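Local coordinates for alginase (Pseudoalteromonas, PDB 4Q8K), which probably cleaves alginate by beta-elimination, as a bacterial alginate lyase of polysaccharide lyase family 18, at residues 189-194 with 317-322; 223-228 with 287-292; 170-175 with 357-362. One frame throughout, in Å; residues are numbered along the deposited sequence.

Contact 1. Residues 189-194 with 317-322; sequences HEYKVK and FKFGNY
Y191 lays its CB over one face of the F319 ring, 4.2 Å from the ring centroid, while its CD2 comes to 3.7 Å from F319 CZ. The two rings meet obliquely, their planes 33° apart. The F319 ring comes against Y191 CB because its CG sits between the backbone N and the carbonyl carbon (chi1 68°). The strands run antiparallel in the sheet that strand 186-193 shares with 316-319 and 321-324, and Y191 and F319 form a hydrogen-bonded pair, Y191 N reaching F319 O at 2.9 Å. On the other face E190 and K318 form a salt bridge, K318 NZ to E190 OE1 2.9 Å, on the syn side of the carboxylate and 30° out of its plane. At G320, opposite E190, the chain turns a corner, and a side chain there would run into H189 O. Beyond it, the H189 and N321 side chains bond to V173 N and T222 OG1. So the Y191/F319 face is aromatic at its middle and polar at the H189/N321 end, whereas on the other the lysine ammonium has a carboxylate partner within the sheet; a sulfate near K318, probably from the crystallisation liquor, is consistent with an anion-accepting pocket.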
loop_
_atom_site.group_PDB
_atom_site.type_symbol
_atom_site.label_atom_id
_atom_site.label_comp_id
_atom_site.label_asym_id
_atom_site.label_seq_id
_atom_site.Cartn_x
_atom_site.Cartn_y
_atom_site.Cartn_z
ATOM N N HIS A 189 -1.805 4.574 7.700
ATOM C CA HIS A 189 -0.769 5.568 7.934
ATOM C C HIS A 189 -0.065 5.670 6.585
ATOM O O HIS A 189 0.640 4.746 6.190
ATOM C CB HIS A 189 0.196 5.087 8.995
ATOM C CG HIS A 189 0.904 6.193 9.712
ATOM N ND1 HIS A 189 1.948 5.967 10.575
ATOM C CD2 HIS A 189 0.714 7.535 9.684
ATOM C CE1 HIS A 189 2.369 7.124 11.068
ATOM N NE2 HIS A 189 1.636 8.087 10.545
ATOM N N GLU A 190 -0.267 6.779 5.877
ATOM C CA GLU A 190 -0.047 6.790 4.439
ATOM C C GLU A 190 0.211 8.195 3.899
ATOM O O GLU A 190 -0.288 9.189 4.448
ATOM C CB GLU A 190 -1.319 6.231 3.807
ATOM C CG GLU A 190 -1.327 6.016 2.322
ATOM C CD GLU A 190 -2.640 5.394 1.892
ATOM O OE1 GLU A 190 -3.650 6.128 1.775
ATOM O OE2 GLU A 190 -2.665 4.167 1.695
ATOM N N TYR A 191 0.983 8.268 2.816
ATOM C CA TYR A 191 1.151 9.515 2.079
ATOM C C TYR A 191 0.405 9.403 0.753
ATOM O O TYR A 191 0.338 8.321 0.168
ATOM C CB TYR A 191 2.627 9.778 1.783
ATOM C CG TYR A 191 3.458 10.265 2.948
ATOM C CD1 TYR A 191 3.325 11.564 3.427
ATOM C CD2 TYR A 191 4.403 9.439 3.546
ATOM C CE1 TYR A 191 4.100 12.012 4.474
ATOM C CE2 TYR A 191 5.175 9.874 4.596
ATOM C CZ TYR A 191 5.021 11.165 5.055
ATOM O OH TYR A 191 5.789 11.601 6.106
ATOM N N LYS A 192 -0.142 10.517 0.270
ATOM C CA LYS A 192 -0.847 10.529 -1.005
ATOM C C LYS A 192 -0.486 11.760 -1.833
ATOM O O LYS A 192 -0.337 12.852 -1.295
ATOM C CB LYS A 192 -2.361 10.489 -0.780
ATOM C CG LYS A 192 -2.870 11.603 0.133
ATOM C CD LYS A 192 -4.387 11.638 0.198
ATOM C CE LYS A 192 -4.853 12.767 1.136
ATOM N NZ LYS A 192 -6.345 12.846 1.188
ATOM N N VAL A 193 -0.341 11.589 -3.144
ATOM C CA VAL A 193 -0.124 12.745 -4.001
ATOM C C VAL A 193 -1.279 13.724 -3.816
ATOM O O VAL A 193 -2.450 13.346 -3.917
ATOM C CB VAL A 193 -0.004 12.342 -5.483
ATOM C CG1 VAL A 193 0.085 13.578 -6.383
ATOM C CG2 VAL A 193 1.206 11.422 -5.705
ATOM N N LYS A 194 -0.969 14.977 -3.604
ATOM C CA LYS A 194 -1.999 15.944 -3.326
ATOM C C LYS A 194 -2.936 16.247 -4.453
ATOM O O LYS A 194 -2.586 16.164 -5.580
ATOM C CB LYS A 194 -1.381 17.199 -2.761
ATOM C CG LYS A 194 -0.706 18.049 -3.788
ATOM C CD LYS A 194 -0.203 19.356 -3.188
ATOM C CE LYS A 194 0.921 19.139 -2.231
ATOM N NZ LYS A 194 1.418 20.418 -1.691
ATOM N N PHE A 317 -1.003 8.435 -6.627
ATOM C CA PHE A 317 -0.195 7.431 -5.974
ATOM C C PHE A 317 -0.221 7.623 -4.458
ATOM O O PHE A 317 -0.210 8.760 -3.971
ATOM C CB PHE A 317 1.246 7.519 -6.476
ATOM C CG PHE A 317 2.148 6.445 -5.930
ATOM C CD1 PHE A 317 1.976 5.128 -6.314
ATOM C CD2 PHE A 317 3.178 6.757 -5.060
ATOM C CE1 PHE A 317 2.807 4.130 -5.820
ATOM C CE2 PHE A 317 4.011 5.774 -4.559
ATOM C CZ PHE A 317 3.827 4.452 -4.948
ATOM N N LYS A 318 -0.257 6.509 -3.727
ATOM C CA LYS A 318 -0.133 6.529 -2.275
ATOM C C LYS A 318 0.824 5.443 -1.825
ATOM O O LYS A 318 0.997 4.429 -2.512
ATOM C CB LYS A 318 -1.492 6.286 -1.600
ATOM C CG LYS A 318 -2.657 6.994 -2.250
ATOM C CD LYS A 318 -3.889 6.987 -1.352
ATOM C CE LYS A 318 -4.470 5.597 -1.186
ATOM N NZ LYS A 318 -5.661 5.634 -0.261
ATOM N N PHE A 319 1.432 5.626 -0.661
ATOM C CA PHE A 319 2.274 4.565 -0.120
ATOM C C PHE A 319 2.342 4.698 1.392
ATOM O O PHE A 319 2.107 5.779 1.932
ATOM C CB PHE A 319 3.672 4.620 -0.741
ATOM C CG PHE A 319 4.463 5.829 -0.335
ATOM C CD1 PHE A 319 4.305 7.030 -1.008
ATOM C CD2 PHE A 319 5.357 5.763 0.712
ATOM C CE1 PHE A 319 5.031 8.152 -0.631
ATOM C CE2 PHE A 319 6.089 6.882 1.093
ATOM C CZ PHE A 319 5.923 8.073 0.413
ATOM N N GLY A 320 2.645 3.589 2.060
ATOM C CA GLY A 320 2.703 3.535 3.510
ATOM C C GLY A 320 2.190 2.202 4.019
ATOM O O GLY A 320 2.635 1.139 3.590
ATOM N N ASN A 321 1.240 2.245 4.942
ATOM C CA ASN A 321 0.745 1.008 5.513
ATOM C C ASN A 321 -0.738 1.188 5.765
ATOM O O ASN A 321 -1.139 1.860 6.724
ATOM C CB ASN A 321 1.526 0.689 6.796
ATOM C CG ASN A 321 1.049 -0.580 7.487
ATOM O OD1 ASN A 321 0.038 -1.166 7.109
ATOM N ND2 ASN A 321 1.766 -0.987 8.524
ATOM N N TYR A 322 -1.543 0.639 4.859
ATOM C CA TYR A 322 -2.995 0.664 4.975
ATOM C C TYR A 322 -3.469 -0.723 5.400
ATOM O O TYR A 322 -3.664 -1.602 4.568
ATOM C CB TYR A 322 -3.586 1.045 3.623
ATOM C CG TYR A 322 -5.088 1.162 3.546
ATOM C CD1 TYR A 322 -5.891 1.048 4.676
ATOM C CD2 TYR A 322 -5.709 1.378 2.323
ATOM C CE1 TYR A 322 -7.263 1.158 4.585
ATOM C CE2 TYR A 322 -7.087 1.486 2.220
ATOM C CZ TYR A 322 -7.858 1.372 3.362
ATOM O OH TYR A 322 -9.227 1.482 3.270
#

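Contact 2. Residues 223-228 with 287-292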
loop_
_atom_site.group_PDB
_atom_site.type_symbol
_atom_site.label_atom_id
_atom_site.label_comp_id
_atom_site.label_asym_id
_atom_site.label_seq_id
_atom_site.Cartn_x
_atom_site.Cartn_y
_atom_site.Cartn_z
ATOM N N ILE A 223 -1.981 -2.864 2.465
ATOM C CA ILE A 223 -1.599 -2.314 1.164
ATOM C C ILE A 223 -0.513 -1.267 1.408
ATOM O O ILE A 223 -0.712 -0.326 2.182
ATOM C CB ILE A 223 -2.814 -1.687 0.431
ATOM C CG1 ILE A 223 -3.886 -2.748 0.145
ATOM C CG2 ILE A 223 -2.385 -1.009 -0.890
ATOM C CD1 ILE A 223 -5.176 -2.151 -0.369
ATOM N N ILE A 224 0.642 -1.432 0.757
ATOM C CA ILE A 224 1.802 -0.579 1.054
ATOM C C ILE A 224 2.085 0.434 -0.057
ATOM O O ILE A 224 2.903 1.334 0.113
ATOM C CB ILE A 224 3.103 -1.387 1.348
ATOM C CG1 ILE A 224 3.559 -2.186 0.125
ATOM C CG2 ILE A 224 2.934 -2.316 2.563
ATOM C CD1 ILE A 224 4.919 -2.811 0.308
ATOM N N SER A 225 1.412 0.273 -1.185
ATOM C CA SER A 225 1.476 1.271 -2.251
ATOM C C SER A 225 0.304 1.075 -3.203
ATOM O O SER A 225 -0.133 -0.048 -3.439
ATOM C CB SER A 225 2.833 1.228 -2.973
ATOM O OG SER A 225 2.917 0.127 -3.860
ATOM N N GLN A 226 -0.219 2.163 -3.747
ATOM C CA GLN A 226 -1.331 2.046 -4.674
ATOM C C GLN A 226 -1.527 3.281 -5.535
ATOM O O GLN A 226 -1.225 4.400 -5.116
ATOM C CB GLN A 226 -2.632 1.732 -3.937
ATOM C CG GLN A 226 -3.046 2.790 -2.956
ATOM C CD GLN A 226 -4.370 2.458 -2.316
ATOM O OE1 GLN A 226 -5.413 2.483 -2.971
ATOM N NE2 GLN A 226 -4.337 2.145 -1.032
ATOM N N HIS A 227 -2.026 3.061 -6.745
ATOM C CA HIS A 227 -2.568 4.143 -7.539
ATOM C C HIS A 227 -4.071 4.129 -7.304
ATOM O O HIS A 227 -4.738 3.119 -7.513
ATOM C CB HIS A 227 -2.228 3.976 -9.025
ATOM C CG HIS A 227 -0.811 4.330 -9.358
ATOM N ND1 HIS A 227 0.204 3.396 -9.393
ATOM C CD2 HIS A 227 -0.233 5.524 -9.640
ATOM C CE1 HIS A 227 1.341 3.995 -9.699
ATOM N NE2 HIS A 227 1.104 5.287 -9.854
ATOM N N HIS A 228 -4.598 5.249 -6.835
ATOM C CA HIS A 228 -6.006 5.351 -6.496
ATOM C C HIS A 228 -6.732 6.111 -7.608
ATOM O O HIS A 228 -6.164 7.029 -8.212
ATOM C CB HIS A 228 -6.135 6.084 -5.162
ATOM C CG HIS A 228 -7.495 6.010 -4.548
ATOM N ND1 HIS A 228 -7.758 5.263 -3.415
ATOM C CD2 HIS A 228 -8.660 6.612 -4.877
ATOM C CE1 HIS A 228 -9.029 5.398 -3.088
ATOM N NE2 HIS A 228 -9.600 6.213 -3.959
ATOM N N LEU A 287 11.223 -2.509 -3.265
ATOM C CA LEU A 287 10.014 -2.243 -4.028
ATOM C C LEU A 287 10.245 -1.145 -5.060
ATOM O O LEU A 287 10.714 -0.063 -4.730
ATOM C CB LEU A 287 8.865 -1.828 -3.100
ATOM C CG LEU A 287 7.541 -1.489 -3.791
ATOM C CD1 LEU A 287 6.932 -2.698 -4.469
ATOM C CD2 LEU A 287 6.558 -0.913 -2.761
ATOM N N ARG A 288 9.913 -1.428 -6.310
ATOM C CA ARG A 288 9.951 -0.402 -7.351
ATOM C C ARG A 288 8.639 -0.388 -8.123
ATOM O O ARG A 288 8.232 -1.395 -8.698
ATOM C CB ARG A 288 11.133 -0.611 -8.313
ATOM C CG ARG A 288 11.320 0.532 -9.314
ATOM C CD ARG A 288 12.705 0.476 -9.981
ATOM N NE ARG A 288 12.997 1.685 -10.756
ATOM C CZ ARG A 288 12.841 1.766 -12.070
ATOM N NH1 ARG A 288 13.113 2.891 -12.725
ATOM N NH2 ARG A 288 12.410 0.706 -12.735
ATOM N N VAL A 289 7.979 0.764 -8.130
ATOM C CA VAL A 289 6.729 0.928 -8.849
ATOM C C VAL A 289 6.926 2.007 -9.893
ATOM O O VAL A 289 7.327 3.123 -9.567
ATOM C CB VAL A 289 5.589 1.358 -7.897
ATOM C CG1 VAL A 289 4.296 1.544 -8.663
ATOM C CG2 VAL A 289 5.414 0.326 -6.796
ATOM N N VAL A 290 6.650 1.668 -11.146
ATOM C CA VAL A 290 6.766 2.630 -12.231
ATOM C C VAL A 290 5.440 2.793 -12.948
ATOM O O VAL A 290 4.802 1.809 -13.312
ATOM C CB VAL A 290 7.822 2.183 -13.264
ATOM C CG1 VAL A 290 7.967 3.234 -14.351
ATOM C CG2 VAL A 290 9.155 1.905 -12.575
ATOM N N ASN A 291 5.017 4.039 -13.130
ATOM C CA ASN A 291 3.902 4.339 -13.997
ATOM C C ASN A 291 4.439 5.068 -15.209
ATOM O O ASN A 291 4.705 6.261 -15.136
ATOM C CB ASN A 291 2.876 5.237 -13.317
ATOM C CG ASN A 291 1.814 5.719 -14.285
ATOM O OD1 ASN A 291 1.542 5.073 -15.304
ATOM N ND2 ASN A 291 1.220 6.864 -13.985
ATOM N N ASN A 292 4.614 4.347 -16.307
ATOM C CA ASN A 292 5.088 4.935 -17.557
ATOM C C ASN A 292 3.905 5.343 -18.433
ATOM O O ASN A 292 3.528 4.617 -19.344
ATOM C CB ASN A 292 5.983 3.932 -18.295
ATOM C CG ASN A 292 6.594 4.515 -19.552
ATOM O OD1 ASN A 292 6.596 5.728 -19.745
ATOM N ND2 ASN A 292 7.113 3.649 -20.419
#
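H227 reaches out of strand 223-228 toward strand 287-292, and its imidazole makes two of the bridging contacts. Its CB points toward the other strand, and with CG anti to the carbonyl carbon (chi1 -76°) the ring is carried across the gap. ND1 bonds to S236 OG on the adjacent strand 234-241. CE1, next round the ring, comes edge-on to V289 CG1 at 4.0 Å, with the methyl near the ring plane. At the tip, NE2 lies 3.9 Å from N291 CB, but its hydrogen bond goes to E206 OE2. N291 ND2 bonds to the same carboxylate oxygen and to M201 O, while N291 OD1 accepts from G294 N; E206, on strand 204-216, thus joins the two side chains although they make no direct polar contact. The imidazole and the N291 amide are turned against each other, their planes 73° apart, and with a partner at each nitrogen the ring is held against rotation.

Farther back along the strands the contact is van der Waals packing, with the S225 hydroxyl against methyls: S225 OG faces two of them, 3.9 Å from each of V289 CG2 and L287 CD2. I224 CD1 meets the same L287 methyl, CD2, at 4.0 Å.

The two segments run parallel, their axes 1° apart in direction, yet 9.5 Å lies between them at closest approach. That is the spacing of two stacked sheets joined by side chains, the beta-sandwich, or jelly-roll, packing of the concanavalin-like alginate lyases. Strand 221-228 lies in one sheet, between strand 234-241 and the cornered pair 316-319 and 321-324; strand 284-292 belongs to the other, flanked by 204-216 and 295-300.

Contact 3. Residues 170-175 with 357-362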
loop_
_atom_site.group_PDB
_atom_site.type_symbol
_atom_site.label_atom_id
_atom_site.label_comp_id
_atom_site.label_asym_id
_atom_site.label_seq_id
_atom_site.Cartn_x
_atom_site.Cartn_y
_atom_site.Cartn_z
ATOM N N LEU A 170 11.241 6.284 7.167
ATOM C CA LEU A 170 9.802 6.440 7.337
ATOM C C LEU A 170 9.238 5.200 8.021
ATOM O O LEU A 170 9.512 4.072 7.605
ATOM C CB LEU A 170 9.103 6.643 5.992
ATOM C CG LEU A 170 9.454 7.898 5.186
ATOM C CD1 LEU A 170 8.771 7.855 3.835
ATOM C CD2 LEU A 170 9.053 9.158 5.943
ATOM N N VAL A 171 8.462 5.409 9.079
ATOM C CA VAL A 171 7.827 4.299 9.784
ATOM C C VAL A 171 6.322 4.487 9.794
ATOM O O VAL A 171 5.821 5.472 10.331
ATOM C CB VAL A 171 8.323 4.187 11.236
ATOM C CG1 VAL A 171 7.406 3.264 12.034
ATOM C CG2 VAL A 171 9.763 3.697 11.267
ATOM N N PHE A 172 5.604 3.539 9.201
ATOM C CA PHE A 172 4.152 3.626 9.096
ATOM C C PHE A 172 3.497 2.633 10.043
ATOM O O PHE A 172 3.660 1.420 9.898
ATOM C CB PHE A 172 3.690 3.375 7.658
ATOM C CG PHE A 172 4.291 4.331 6.652
ATOM C CD1 PHE A 172 3.721 5.579 6.436
ATOM C CD2 PHE A 172 5.427 3.990 5.942
ATOM C CE1 PHE A 172 4.266 6.465 5.518
ATOM C CE2 PHE A 172 5.978 4.879 5.020
ATOM C CZ PHE A 172 5.400 6.107 4.814
ATOM N N VAL A 173 2.757 3.163 11.015
ATOM C CA VAL A 173 2.188 2.360 12.088
ATOM C C VAL A 173 0.706 2.688 12.258
ATOM O O VAL A 173 0.329 3.511 13.094
ATOM C CB VAL A 173 2.927 2.634 13.397
ATOM C CG1 VAL A 173 4.211 1.811 13.470
ATOM C CG2 VAL A 173 3.238 4.139 13.522
ATOM N N PRO A 174 -0.145 2.061 11.443
ATOM C CA PRO A 174 -1.584 2.339 11.426
ATOM C C PRO A 174 -2.290 1.963 12.739
ATOM O O PRO A 174 -3.326 2.556 13.041
ATOM C CB PRO A 174 -2.086 1.483 10.262
ATOM C CG PRO A 174 -1.073 0.379 10.158
ATOM C CD PRO A 174 0.231 1.041 10.443
ATOM N N LEU A 175 -1.741 1.027 13.507
ATOM C CA LEU A 175 -2.334 0.708 14.809
ATOM C C LEU A 175 -2.197 1.877 15.773
ATOM O O LEU A 175 -2.907 1.943 16.782
ATOM C CB LEU A 175 -1.695 -0.533 15.431
ATOM C CG LEU A 175 -1.858 -1.853 14.673
ATOM C CD1 LEU A 175 -0.970 -2.921 15.292
ATOM C CD2 LEU A 175 -3.322 -2.294 14.612
ATOM N N VAL A 357 5.499 -0.839 8.911
ATOM C CA VAL A 357 6.214 -0.799 7.635
ATOM C C VAL A 357 7.286 0.297 7.691
ATOM O O VAL A 357 6.978 1.475 7.883
ATOM C CB VAL A 357 5.263 -0.576 6.441
ATOM C CG1 VAL A 357 6.050 -0.425 5.130
ATOM C CG2 VAL A 357 4.276 -1.733 6.323
ATOM N N THR A 358 8.543 -0.105 7.536
ATOM C CA THR A 358 9.663 0.826 7.594
ATOM C C THR A 358 10.250 0.990 6.200
ATOM O O THR A 358 10.624 0.008 5.566
ATOM C CB THR A 358 10.764 0.319 8.541
ATOM O OG1 THR A 358 10.224 0.144 9.856
ATOM C CG2 THR A 358 11.914 1.311 8.614
ATOM N N MET A 359 10.327 2.227 5.724
ATOM C CA MET A 359 10.847 2.466 4.387
ATOM C C MET A 359 12.097 3.325 4.422
ATOM O O MET A 359 12.112 4.380 5.046
ATOM C CB MET A 359 9.783 3.123 3.510
ATOM C CG MET A 359 8.635 2.214 3.182
ATOM S SD MET A 359 7.561 2.885 1.921
ATOM C CE MET A 359 6.144 1.797 2.068
ATOM N N THR A 360 13.142 2.844 3.753
ATOM C CA THR A 360 14.419 3.526 3.660
ATOM C C THR A 360 14.846 3.563 2.193
ATOM O O THR A 360 14.199 2.950 1.331
ATOM C CB THR A 360 15.500 2.791 4.467
ATOM O OG1 THR A 360 15.505 1.404 4.104
ATOM C CG2 THR A 360 15.237 2.922 5.980
ATOM N N ASN A 361 15.936 4.278 1.909
ATOM C CA ASN A 361 16.406 4.437 0.535
ATOM C C ASN A 361 15.238 4.741 -0.387
ATOM O O ASN A 361 15.024 4.058 -1.389
ATOM C CB ASN A 361 17.109 3.174 0.048
ATOM C CG ASN A 361 18.277 2.780 0.920
ATOM O OD1 ASN A 361 18.505 1.593 1.167
ATOM N ND2 ASN A 361 19.022 3.768 1.402
ATOM N N VAL A 362 14.475 5.763 -0.036
ATOM C CA VAL A 362 13.267 6.085 -0.764
ATOM C C VAL A 362 13.540 7.106 -1.862
ATOM O O VAL A 362 14.267 8.075 -1.648
ATOM C CB VAL A 362 12.207 6.643 0.190
ATOM C CG1 VAL A 362 10.913 6.938 -0.551
ATOM C CG2 VAL A 362 11.974 5.653 1.326
#
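F172 and M359 form the tight side of this contact: F172 CE2 comes to 4.0 Å from M359 SD, and the two side chains cross at about a right angle. This is a Met-aromatic contact of oblique geometry, the sulfur standing 5.2 Å from the ring centroid. It forms because M359, with CG anti to its carbonyl carbon (chi1 -69°) and an extended chain beyond, runs its thioether out past the ring. The near edge of that ring also lies against the backbone, with F172 CD2 3.5 Å from V357 O and the oxygen near the ring plane. L170 and V357 fill out this buried face, L170 beside M359 and V357 beside F172, and beyond them V357 packs on V212 and M359 on F208.

The opposite face is looser and partly open to solvent. There V171 and T358 lie side by side, touching through V171 CG2 and T358 OG1 at 3.9 Å.

Strand 169-172 pairs with 355-368 near one edge of the seven-stranded antiparallel sheet, the L170/F172/V357/M359 face turned to the interior of the sandwich. Four backbone bonds join the two, two at the L170-M359 pair and two at F172-V357; F172 N to V357 O is 2.8 Å. Replacing F172 by an alanine would probably cost M359 SD its contact with this ring and open a gap beside P163. The chemistry thus divides: regular backbone bonding fixes the register, while sulfur and aromatic carbon seal the inward face and a threonine hydroxyl suits the wetter one.

In the fold
From the N terminus the chain first lays down 170-175, which waits almost to the end of the model for 357-362; contact 3 therefore closes the widest loop. Within it, 189-194 meets 317-322, and within that again 223-228 faces 287-292, so the three contacts nest without crossing. Contacts 1 and 3 each pair neighbouring strands, in different sheets, whereas contact 2 spans from one sheet to the other. They also touch: K318 N and Y322 N of contact 1 reach Q226 O and I223 O of contact 2, N321 ND2 packs against P174 CD of contact 3, and the M359 methyl packs near I224 O.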